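PDB 3FAW: reticulocyte binding protein, which probably hydrolyses alpha-1,6 linkages in pullulan and branched, glycogen-like glucans as a cell-wall-anchored, secreted pullulanase of group B Streptococcus. Local coordinates for residues I207-K211 with D212-I216; V776-A780 with D781-I785; H795-D799 with S800-D804. All blocks are in the same frame, centred on the assembly; numbering follows the deposited sequence.

Interaction 1: I207-K211 with D212-I216; sequences IKRGK and DKVKI
Ile-207 and Val-214 face each other as an antiparallel hydrogen-bonded pair, and their backbones exchange two bonds: Ile-207 N to Val-214 O at 2.9 Å, and Val-214 N to Ile-207 O at 3.1 Å. Nearer the turn, Arg-209 N reaches Asp-212 O at 3.2 Å. Between them the CA of Lys-208 lies 3.4 Å from Asp-212 O, a CA-H...O contact.

Apolar packing is slight. The CD1 tip of Ile-207 meets Ile-216 CG1 at 3.9 Å. On the same face, the Arg-209 guanidinium passes obliquely by Val-214, and its NH2 bonds to the carbonyl of Asp-403.

The opposite face carries a pair of like charges, Lys-208 and Lys-213. Lys-208 runs out fully extended, whereas Lys-213 bends at its last torsion (chi4 64°), which brings NZ of Lys-213 to 3.5 Å from NZ of Lys-208. The two ammonium groups should repel, and solvent probably screens them.

Gly-210, with phi 70°, takes the first corner of a type II' turn from Arg-209 to Asp-212, a position that favours glycine. This tight two-residue reversal is a classic beta hairpin, here in the antiparallel sheet of the carbohydrate-binding module 48 domain.

Interaction 2: V776-A780 with D781-I785; sequences VIVDA and DQAGI
Asp-779 turns its CG between its own backbone N and carbonyl carbon (chi1 76°), which swings the carboxylate over the chain that follows, toward the amides of Asp-781 and Gln-782. Gln-782 makes the same choice (chi1 64°), which lays its CG against Asp-779 OD1, 3.5 Å away, before the chain runs on extended.

OD1 of Asp-779 takes both amides. Gln-782 N meets OD1 of Asp-779 at 2.8 Å, nearly in line with the C-O bond. Asp-781 N approaches the same OD1, also at 2.8 Å, but from above the carboxylate plane, 59° out of it. The bond to Asp-781, two residues on, is that of an Asx turn. The backbone closes the loop in return, for Asp-779 N donates to Gln-782 O at 3.0 Å. A water bridges the glutamine amide to the carboxylate, donating to Asp-779 OD2 at 2.7 Å and to Gln-782 OE1 as well. Beyond the two segments, OD2 also accepts from Arg-792 N, while OD1 of Asp-781 forms a salt bridge with Lys-689.

Further back the pairing slackens. Gly-784 N gives Ile-777 O only a weak bond, at 3.3 Å. Val-778 CG2 and Ala-783 CB make an apolar pair at 4.0 Å, and the CD1 methyl of Ile-777 lies against the carbonyl oxygen of Gly-784, at 3.4 Å. Ile-777 and Val-778 both face Val-810, a classic beta bulge in the edge strand from which this loop departs.

The Asp-779 carboxylate is buried, yet four donors grip it: two amides of the turn, the water and Arg-792 N. Such a setting would favour the ionised form and hold the group's rotation, and one carboxylate thereby reinforces the backbone bond that closes the reversal.

Interaction 3: H795-D799 with S800-D804; sequences HFEKD and SLLID
A beta hairpin in the C-terminal domain pairs His-795 with Leu-802, and its loop turns through Glu-797, Lys-798 and Asp-799. His-795 N bonds to Leu-802 O at 2.8 Å, and Leu-802 N returns the bond to His-795 O at 2.9 Å. At the loop, Glu-797 N bonds to Ser-800 O at 3.0 Å.

Phe-796 and Leu-801 sit on the face that turns inward, onto Leu-772 and Ile-811. Glu-797 folds back at its second torsion (chi2 -59°), which carries OE2 across Leu-802, on the His-795 side of the hairpin, 3.7 Å from Leu-802 CB. The CB of Glu-797 meanwhile lies 3.5 Å from Ser-800 OG.

With chi1 at 56°, that hydroxyl is turned toward a water that also takes the amide of Asp-799. The water stands 2.6 Å from Ser-800 OG, hydrogen-bonded to it, and accepts from Asp-799 N at 3.0 Å. Asn-761 ND2, from strand 760-763, is hydrogen-bonded to Ser-800 OG as well. The hydroxyl of a buried serine is therefore satisfied twice, once by the neighbouring strand and once by a water that also occupies a loop amide.

Interaction 1 comes first along the chain, in the carbohydrate-binding module 48 domain; interactions 2 and 3 follow in series near the C-terminus, all four of their segments within the SpuA C-terminal region. The parallel eight-stranded barrel of the catalytic domain lies between in sequence, and the centres of interactions 1 and 2 are about 67 Å apart, on opposite sides of the chain's centre. Interactions 2 and 3 are neighbours, centres about 16 Å apart. They belong to two different sheets, yet touch where Val-776 CG2 packs on Phe-796 CZ at 3.9 Å. The three reversals thus belong to beta domains flanking the catalytic barrel at either end.

Interaction 1: I207-K211 with D212-I216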
ATOM      1  N   ILE A 207      17.035   1.378 -26.610  1.00 15.45           N
ATOM      2  CA  ILE A 207      17.252   2.819 -26.697  1.00 15.88           C
ATOM      3  C   ILE A 207      18.737   3.098 -26.859  1.00 16.59           C
ATOM      4  O   ILE A 207      19.554   2.557 -26.121  1.00 15.23           O
ATOM      5  CB  ILE A 207      16.723   3.550 -25.442  1.00 14.78           C
ATOM      6  CG1 ILE A 207      15.226   3.276 -25.263  1.00 16.60           C
ATOM      7  CG2 ILE A 207      16.968   5.058 -25.546  1.00 14.34           C
ATOM      8  CD1 ILE A 207      14.602   4.001 -24.087  1.00 16.77           C
ATOM      9  N   LYS A 208      19.077   3.938 -27.831  1.00 19.00           N
ATOM     10  CA  LYS A 208      20.457   4.352 -28.054  1.00 20.80           C
ATOM     11  C   LYS A 208      20.622   5.828 -27.709  1.00 21.25           C
ATOM     12  O   LYS A 208      19.866   6.674 -28.193  1.00 19.75           O
ATOM     13  CB  LYS A 208      20.855   4.109 -29.509  1.00 21.35           C
ATOM     14  CG  LYS A 208      22.342   4.247 -29.787  1.00 23.08           C
ATOM     15  CD  LYS A 208      22.665   3.882 -31.229  1.00 24.80           C
ATOM     16  CE  LYS A 208      24.142   4.089 -31.545  1.00 29.30           C
ATOM     17  NZ  LYS A 208      24.491   3.620 -32.917  0.10 27.46           N
ATOM     18  N   ARG A 209      21.599   6.116 -26.850  1.00 22.34           N
ATOM     19  CA  ARG A 209      22.026   7.485 -26.554  1.00 23.41           C
ATOM     20  C   ARG A 209      23.543   7.541 -26.681  1.00 24.98           C
ATOM     21  O   ARG A 209      24.265   7.169 -25.756  1.00 26.30           O
ATOM     22  CB  ARG A 209      21.606   7.901 -25.143  1.00 23.42           C
ATOM     23  CG  ARG A 209      20.122   8.169 -24.981  1.00 23.20           C
ATOM     24  CD  ARG A 209      19.790   8.592 -23.557  1.00 22.47           C
ATOM     25  NE  ARG A 209      20.059   7.514 -22.607  1.00 20.25           N
ATOM     26  CZ  ARG A 209      19.185   6.585 -22.221  1.00 17.07           C
ATOM     27  NH1 ARG A 209      17.938   6.576 -22.676  1.00 18.10           N
ATOM     28  NH2 ARG A 209      19.573   5.653 -21.361  1.00 18.44           N
ATOM     29  N   GLY A 210      24.021   7.993 -27.834  1.00 26.63           N
ATOM     30  CA  GLY A 210      25.448   7.971 -28.138  1.00 27.81           C
ATOM     31  C   GLY A 210      25.947   6.550 -28.341  1.00 29.18           C
ATOM     32  O   GLY A 210      25.373   5.790 -29.124  1.00 29.49           O
ATOM     33  N   LYS A 211      27.007   6.189 -27.620  1.00 30.22           N
ATOM     34  CA  LYS A 211      27.632   4.867 -27.744  1.00 31.23           C
ATOM     35  C   LYS A 211      26.831   3.755 -27.050  1.00 31.23           C
ATOM     36  O   LYS A 211      26.907   2.592 -27.450  1.00 32.43           O
ATOM     37  CB  LYS A 211      29.062   4.911 -27.181  1.00 31.47           C
ATOM     38  CG  LYS A 211      29.886   3.653 -27.433  0.10 31.34           C
ATOM     39  CD  LYS A 211      31.317   3.821 -26.949  0.10 31.31           C
ATOM     40  CE  LYS A 211      32.113   2.534 -27.108  0.10 31.31           C
ATOM     41  NZ  LYS A 211      33.529   2.694 -26.676  0.10 31.15           N
ATOM     42  N   ASP A 212      26.065   4.116 -26.022  1.00 30.17           N
ATOM     43  CA  ASP A 212      25.381   3.129 -25.182  1.00 29.68           C
ATOM     44  C   ASP A 212      24.027   2.687 -25.745  1.00 28.04           C
ATOM     45  O   ASP A 212      23.266   3.499 -26.274  1.00 27.78           O
ATOM     46  CB  ASP A 212      25.194   3.689 -23.767  1.00 30.63           C
ATOM     47  CG  ASP A 212      26.517   3.986 -23.072  1.00 33.27           C
ATOM     48  OD1 ASP A 212      27.569   3.991 -23.749  1.00 35.48           O
ATOM     49  OD2 ASP A 212      26.508   4.209 -21.844  1.00 37.78           O
ATOM     50  N   LYS A 213      23.749   1.391 -25.624  1.00 25.88           N
ATOM     51  CA  LYS A 213      22.444   0.816 -25.950  1.00 24.58           C
ATOM     52  C   LYS A 213      21.921   0.058 -24.736  1.00 21.63           C
ATOM     53  O   LYS A 213      22.688  -0.617 -24.051  1.00 18.95           O
ATOM     54  CB  LYS A 213      22.549  -0.158 -27.126  1.00 25.05           C
ATOM     55  CG  LYS A 213      22.746   0.480 -28.486  1.00 27.70           C
ATOM     56  CD  LYS A 213      22.835  -0.596 -29.562  1.00 28.69           C
ATOM     57  CE  LYS A 213      23.064  -0.009 -30.948  1.00 32.03           C
ATOM     58  NZ  LYS A 213      24.368   0.701 -31.054  0.10 30.96           N
ATOM     59  N   VAL A 214      20.620   0.155 -24.476  1.00 19.20           N
ATOM     60  CA  VAL A 214      20.013  -0.596 -23.375  1.00 18.51           C
ATOM     61  C   VAL A 214      18.585  -1.041 -23.712  1.00 16.79           C
ATOM     62  O   VAL A 214      17.857  -0.339 -24.409  1.00 17.04           O
ATOM     63  CB  VAL A 214      20.047   0.219 -22.057  1.00 18.97           C
ATOM     64  CG1 VAL A 214      19.064   1.394 -22.101  1.00 17.82           C
ATOM     65  CG2 VAL A 214      19.781  -0.689 -20.864  1.00 19.78           C
ATOM     66  N   LYS A 215      18.203  -2.218 -23.217  1.00 14.76           N
ATOM     67  CA  LYS A 215      16.879  -2.789 -23.483  1.00 13.61           C
ATOM     68  C   LYS A 215      15.952  -2.553 -22.295  1.00 13.21           C
ATOM     69  O   LYS A 215      16.252  -2.979 -21.171  1.00 13.43           O
ATOM     70  CB  LYS A 215      16.996  -4.281 -23.812  1.00 13.37           C
ATOM     71  CG  LYS A 215      17.766  -4.544 -25.110  1.00 14.26           C
ATOM     72  CD  LYS A 215      18.049  -6.021 -25.362  1.00 12.38           C
ATOM     73  CE  LYS A 215      18.923  -6.191 -26.606  1.00 13.89           C
ATOM     74  NZ  LYS A 215      19.227  -7.613 -26.931  1.00 11.91           N
ATOM     75  N   ILE A 216      14.828  -1.878 -22.547  1.00 12.24           N
ATOM     76  CA  ILE A 216      13.933  -1.419 -21.472  1.00 11.88           C
ATOM     77  C   ILE A 216      12.524  -2.023 -21.535  1.00 12.12           C
ATOM     78  O   ILE A 216      12.102  -2.563 -22.560  1.00 12.36           O
ATOM     79  CB  ILE A 216      13.855   0.149 -21.404  1.00 10.34           C
ATOM     80  CG1 ILE A 216      13.118   0.749 -22.607  1.00  9.95           C
ATOM     81  CG2 ILE A 216      15.261   0.750 -21.302  1.00  9.17           C
ATOM     82  CD1 ILE A 216      11.615   0.808 -22.466  1.00  8.75           C
TER

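Interaction 2: V776-A780 with D781-I785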
ATOM      1  N   VAL A 776     -28.230  -6.563  26.927  1.00 17.68           N
ATOM      2  CA  VAL A 776     -26.839  -6.921  26.639  1.00 17.84           C
ATOM      3  C   VAL A 776     -26.755  -7.645  25.297  1.00 18.11           C
ATOM      4  O   VAL A 776     -27.335  -8.722  25.140  1.00 18.59           O
ATOM      5  CB  VAL A 776     -26.246  -7.839  27.732  1.00 17.19           C
ATOM      6  CG1 VAL A 776     -24.773  -8.146  27.431  1.00 16.21           C
ATOM      7  CG2 VAL A 776     -26.396  -7.197  29.103  1.00 16.74           C
ATOM      8  N   ILE A 777     -26.042  -7.052  24.334  1.00 17.21           N
ATOM      9  CA  ILE A 777     -25.861  -7.675  23.010  1.00 15.88           C
ATOM     10  C   ILE A 777     -24.433  -8.197  22.758  1.00 15.88           C
ATOM     11  O   ILE A 777     -24.215  -9.006  21.849  1.00 14.13           O
ATOM     12  CB  ILE A 777     -26.327  -6.745  21.863  1.00 16.33           C
ATOM     13  CG1 ILE A 777     -25.488  -5.467  21.794  1.00 14.74           C
ATOM     14  CG2 ILE A 777     -27.808  -6.408  22.039  1.00 14.83           C
ATOM     15  CD1 ILE A 777     -25.695  -4.694  20.514  1.00 16.15           C
ATOM     16  N   VAL A 778     -23.474  -7.737  23.560  1.00 14.71           N
ATOM     17  CA  VAL A 778     -22.128  -8.317  23.574  1.00 15.41           C
ATOM     18  C   VAL A 778     -21.754  -8.653  25.014  1.00 15.36           C
ATOM     19  O   VAL A 778     -21.898  -7.818  25.909  1.00 15.59           O
ATOM     20  CB  VAL A 778     -21.064  -7.356  22.975  1.00 14.38           C
ATOM     21  CG1 VAL A 778     -19.666  -7.970  23.053  1.00 13.73           C
ATOM     22  CG2 VAL A 778     -21.408  -7.005  21.544  1.00 14.87           C
ATOM     23  N   ASP A 779     -21.286  -9.878  25.235  1.00 15.85           N
ATOM     24  CA  ASP A 779     -20.797 -10.283  26.555  1.00 16.23           C
ATOM     25  C   ASP A 779     -19.446 -10.993  26.413  1.00 16.55           C
ATOM     26  O   ASP A 779     -18.778 -10.838  25.391  1.00 17.05           O
ATOM     27  CB  ASP A 779     -21.861 -11.116  27.302  1.00 16.11           C
ATOM     28  CG  ASP A 779     -21.989 -12.543  26.791  1.00 17.48           C
ATOM     29  OD1 ASP A 779     -21.356 -12.902  25.779  1.00 17.60           O
ATOM     30  OD2 ASP A 779     -22.740 -13.318  27.424  1.00 20.55           O
ATOM     31  N   ALA A 780     -19.042 -11.752  27.430  1.00 15.74           N
ATOM     32  CA  ALA A 780     -17.748 -12.440  27.417  1.00 15.53           C
ATOM     33  C   ALA A 780     -17.662 -13.574  26.384  1.00 15.25           C
ATOM     34  O   ALA A 780     -16.566 -13.917  25.924  1.00 14.40           O
ATOM     35  CB  ALA A 780     -17.427 -12.973  28.810  1.00 14.37           C
ATOM     36  N   ASP A 781     -18.810 -14.151  26.026  1.00 15.47           N
ATOM     37  CA  ASP A 781     -18.854 -15.330  25.150  1.00 15.88           C
ATOM     38  C   ASP A 781     -19.254 -15.050  23.702  1.00 16.90           C
ATOM     39  O   ASP A 781     -18.804 -15.748  22.786  1.00 16.48           O
ATOM     40  CB  ASP A 781     -19.822 -16.368  25.720  1.00 17.00           C
ATOM     41  CG  ASP A 781     -19.326 -16.991  27.008  1.00 16.91           C
ATOM     42  OD1 ASP A 781     -18.095 -17.115  27.189  1.00 18.51           O
ATOM     43  OD2 ASP A 781     -20.177 -17.369  27.835  1.00 21.29           O
ATOM     44  N   GLN A 782     -20.113 -14.056  23.496  1.00 17.80           N
ATOM     45  CA  GLN A 782     -20.705 -13.835  22.179  1.00 18.84           C
ATOM     46  C   GLN A 782     -20.933 -12.367  21.868  1.00 17.32           C
ATOM     47  O   GLN A 782     -21.041 -11.532  22.765  1.00 18.54           O
ATOM     48  CB  GLN A 782     -22.030 -14.597  22.054  1.00 18.53           C
ATOM     49  CG  GLN A 782     -23.122 -14.135  23.010  1.00 18.65           C
ATOM     50  CD  GLN A 782     -24.326 -15.058  23.007  1.00 22.18           C
ATOM     51  OE1 GLN A 782     -24.520 -15.844  23.934  1.00 27.35           O
ATOM     52  NE2 GLN A 782     -25.139 -14.971  21.962  1.00 24.16           N
ATOM     53  N   ALA A 783     -21.015 -12.081  20.575  1.00 16.65           N
ATOM     54  CA  ALA A 783     -21.232 -10.735  20.075  1.00 15.68           C
ATOM     55  C   ALA A 783     -22.265 -10.765  18.950  1.00 15.60           C
ATOM     56  O   ALA A 783     -22.351 -11.737  18.194  1.00 13.79           O
ATOM     57  CB  ALA A 783     -19.927 -10.152  19.580  1.00 15.74           C
ATOM     58  N   GLY A 784     -23.051  -9.697  18.854  1.00 15.24           N
ATOM     59  CA  GLY A 784     -24.075  -9.582  17.821  1.00 16.50           C
ATOM     60  C   GLY A 784     -25.032  -8.443  18.095  1.00 16.24           C
ATOM     61  O   GLY A 784     -24.698  -7.508  18.821  1.00 16.76           O
ATOM     62  N   ILE A 785     -26.226  -8.531  17.516  1.00 16.22           N
ATOM     63  CA  ILE A 785     -27.256  -7.496  17.671  1.00 17.74           C
ATOM     64  C   ILE A 785     -28.511  -7.979  18.424  1.00 18.67           C
ATOM     65  O   ILE A 785     -29.417  -7.188  18.680  1.00 18.88           O
ATOM     66  CB  ILE A 785     -27.667  -6.891  16.299  1.00 17.36           C
ATOM     67  CG1 ILE A 785     -28.297  -7.945  15.380  1.00 18.29           C
ATOM     68  CG2 ILE A 785     -26.457  -6.268  15.612  1.00 18.47           C
ATOM     69  CD1 ILE A 785     -28.862  -7.365  14.101  1.00 17.87           C
TER
HETATM   70  O   HOH W   1     -23.407 -15.731  26.366  1.00 25.42           O

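Interaction 3: H795-D799 with S800-D804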
ATOM      1  N   HIS A 795     -22.532  -8.077  35.910  1.00 16.77           N
ATOM      2  CA  HIS A 795     -23.620  -8.074  36.891  1.00 17.41           C
ATOM      3  C   HIS A 795     -24.173  -6.663  37.063  1.00 17.72           C
ATOM      4  O   HIS A 795     -23.413  -5.700  37.196  1.00 18.23           O
ATOM      5  CB  HIS A 795     -23.144  -8.626  38.235  1.00 17.95           C
ATOM      6  CG  HIS A 795     -22.669 -10.045  38.168  1.00 20.54           C
ATOM      7  ND1 HIS A 795     -23.482 -11.118  38.463  1.00 20.61           N
ATOM      8  CD2 HIS A 795     -21.465 -10.565  37.832  1.00 22.20           C
ATOM      9  CE1 HIS A 795     -22.800 -12.239  38.311  1.00 20.66           C
ATOM     10  NE2 HIS A 795     -21.573 -11.931  37.929  1.00 23.08           N
ATOM     11  N   PHE A 796     -25.498  -6.554  37.058  1.00 17.82           N
ATOM     12  CA  PHE A 796     -26.184  -5.270  37.175  1.00 19.06           C
ATOM     13  C   PHE A 796     -26.408  -4.924  38.647  1.00 18.78           C
ATOM     14  O   PHE A 796     -26.972  -5.725  39.397  1.00 19.67           O
ATOM     15  CB  PHE A 796     -27.527  -5.308  36.427  1.00 20.11           C
ATOM     16  CG  PHE A 796     -27.393  -5.176  34.930  1.00 21.44           C
ATOM     17  CD1 PHE A 796     -28.002  -4.126  34.254  1.00 22.55           C
ATOM     18  CD2 PHE A 796     -26.649  -6.096  34.197  1.00 24.42           C
ATOM     19  CE1 PHE A 796     -27.874  -3.998  32.868  1.00 23.77           C
ATOM     20  CE2 PHE A 796     -26.519  -5.973  32.815  1.00 23.32           C
ATOM     21  CZ  PHE A 796     -27.133  -4.923  32.153  1.00 21.84           C
ATOM     22  N   GLU A 797     -25.961  -3.734  39.050  1.00 17.65           N
ATOM     23  CA  GLU A 797     -26.139  -3.239  40.422  1.00 17.02           C
ATOM     24  C   GLU A 797     -27.131  -2.064  40.436  1.00 16.58           C
ATOM     25  O   GLU A 797     -27.830  -1.831  39.449  1.00 17.17           O
ATOM     26  CB  GLU A 797     -24.788  -2.809  41.014  1.00 17.21           C
ATOM     27  CG  GLU A 797     -23.633  -3.789  40.787  1.00 17.88           C
ATOM     28  CD  GLU A 797     -23.890  -5.178  41.352  1.00 18.23           C
ATOM     29  OE1 GLU A 797     -24.748  -5.333  42.252  1.00 17.92           O
ATOM     30  OE2 GLU A 797     -23.213  -6.124  40.895  1.00 23.61           O
ATOM     31  N   LYS A 798     -27.190  -1.331  41.549  1.00 15.96           N
ATOM     32  CA  LYS A 798     -28.130  -0.207  41.708  1.00 16.15           C
ATOM     33  C   LYS A 798     -27.850   0.955  40.736  1.00 16.53           C
ATOM     34  O   LYS A 798     -28.763   1.436  40.066  1.00 17.55           O
ATOM     35  CB  LYS A 798     -28.116   0.287  43.160  1.00 15.43           C
ATOM     36  CG  LYS A 798     -29.006   1.493  43.460  1.00 17.95           C
ATOM     37  CD  LYS A 798     -30.470   1.233  43.130  1.00 19.34           C
ATOM     38  CE  LYS A 798     -31.372   2.311  43.723  1.00 21.39           C
ATOM     39  NZ  LYS A 798     -32.803   2.106  43.360  0.10 20.32           N
ATOM     40  N   ASP A 799     -26.601   1.410  40.673  1.00 15.66           N
ATOM     41  CA  ASP A 799     -26.203   2.453  39.713  1.00 15.73           C
ATOM     42  C   ASP A 799     -24.802   2.186  39.142  1.00 15.41           C
ATOM     43  O   ASP A 799     -24.032   3.112  38.876  1.00 15.08           O
ATOM     44  CB  ASP A 799     -26.295   3.850  40.352  1.00 15.88           C
ATOM     45  CG  ASP A 799     -25.249   4.084  41.438  1.00 18.34           C
ATOM     46  OD1 ASP A 799     -24.523   3.133  41.796  1.00 18.55           O
ATOM     47  OD2 ASP A 799     -25.149   5.229  41.932  1.00 18.76           O
ATOM     48  N   SER A 800     -24.481   0.909  38.956  1.00 15.22           N
ATOM     49  CA  SER A 800     -23.185   0.518  38.420  1.00 14.56           C
ATOM     50  C   SER A 800     -23.245  -0.856  37.771  1.00 15.52           C
ATOM     51  O   SER A 800     -24.259  -1.560  37.859  1.00 15.61           O
ATOM     52  CB  SER A 800     -22.112   0.553  39.521  1.00 14.51           C
ATOM     53  OG  SER A 800     -22.457  -0.266  40.628  1.00 10.99           O
ATOM     54  N   LEU A 801     -22.156  -1.202  37.092  1.00 16.80           N
ATOM     55  CA  LEU A 801     -21.963  -2.512  36.473  1.00 17.59           C
ATOM     56  C   LEU A 801     -20.709  -3.154  37.057  1.00 16.99           C
ATOM     57  O   LEU A 801     -19.678  -2.497  37.171  1.00 17.19           O
ATOM     58  CB  LEU A 801     -21.791  -2.359  34.957  1.00 17.95           C
ATOM     59  CG  LEU A 801     -23.047  -2.414  34.085  1.00 20.84           C
ATOM     60  CD1 LEU A 801     -24.137  -1.487  34.595  1.00 22.87           C
ATOM     61  CD2 LEU A 801     -22.684  -2.083  32.648  1.00 19.76           C
ATOM     62  N   LEU A 802     -20.804  -4.426  37.435  1.00 16.99           N
ATOM     63  CA  LEU A 802     -19.642  -5.202  37.857  1.00 17.11           C
ATOM     64  C   LEU A 802     -19.211  -6.089  36.696  1.00 18.10           C
ATOM     65  O   LEU A 802     -19.956  -6.981  36.279  1.00 19.53           O
ATOM     66  CB  LEU A 802     -19.969  -6.056  39.085  1.00 16.47           C
ATOM     67  CG  LEU A 802     -18.860  -6.965  39.627  1.00 15.91           C
ATOM     68  CD1 LEU A 802     -17.595  -6.169  39.952  1.00 17.18           C
ATOM     69  CD2 LEU A 802     -19.354  -7.715  40.857  1.00 16.01           C
ATOM     70  N   ILE A 803     -18.010  -5.843  36.180  1.00 18.33           N
ATOM     71  CA  ILE A 803     -17.532  -6.521  34.979  1.00 18.05           C
ATOM     72  C   ILE A 803     -16.327  -7.408  35.280  1.00 17.59           C
ATOM     73  O   ILE A 803     -15.378  -6.977  35.938  1.00 15.49           O
ATOM     74  CB  ILE A 803     -17.170  -5.508  33.871  1.00 18.58           C
ATOM     75  CG1 ILE A 803     -18.384  -4.629  33.545  1.00 18.24           C
ATOM     76  CG2 ILE A 803     -16.679  -6.238  32.614  1.00 16.02           C
ATOM     77  CD1 ILE A 803     -18.110  -3.575  32.504  1.00 20.40           C
ATOM     78  N   ASP A 804     -16.385  -8.647  34.791  1.00 17.81           N
ATOM     79  CA  ASP A 804     -15.300  -9.621  34.951  1.00 18.43           C
ATOM     80  C   ASP A 804     -14.001  -9.137  34.297  1.00 17.66           C
ATOM     81  O   ASP A 804     -14.036  -8.336  33.365  1.00 19.03           O
ATOM     82  CB  ASP A 804     -15.689 -10.965  34.313  1.00 19.58           C
ATOM     83  CG  ASP A 804     -16.563 -11.832  35.213  1.00 22.14           C
ATOM     84  OD1 ASP A 804     -17.251 -11.306  36.117  1.00 16.73           O
ATOM     85  OD2 ASP A 804     -16.567 -13.063  34.992  1.00 24.71           O
TER
HETATM   86  O   HOH W   2     -24.287   0.541  42.332  1.00 11.84           O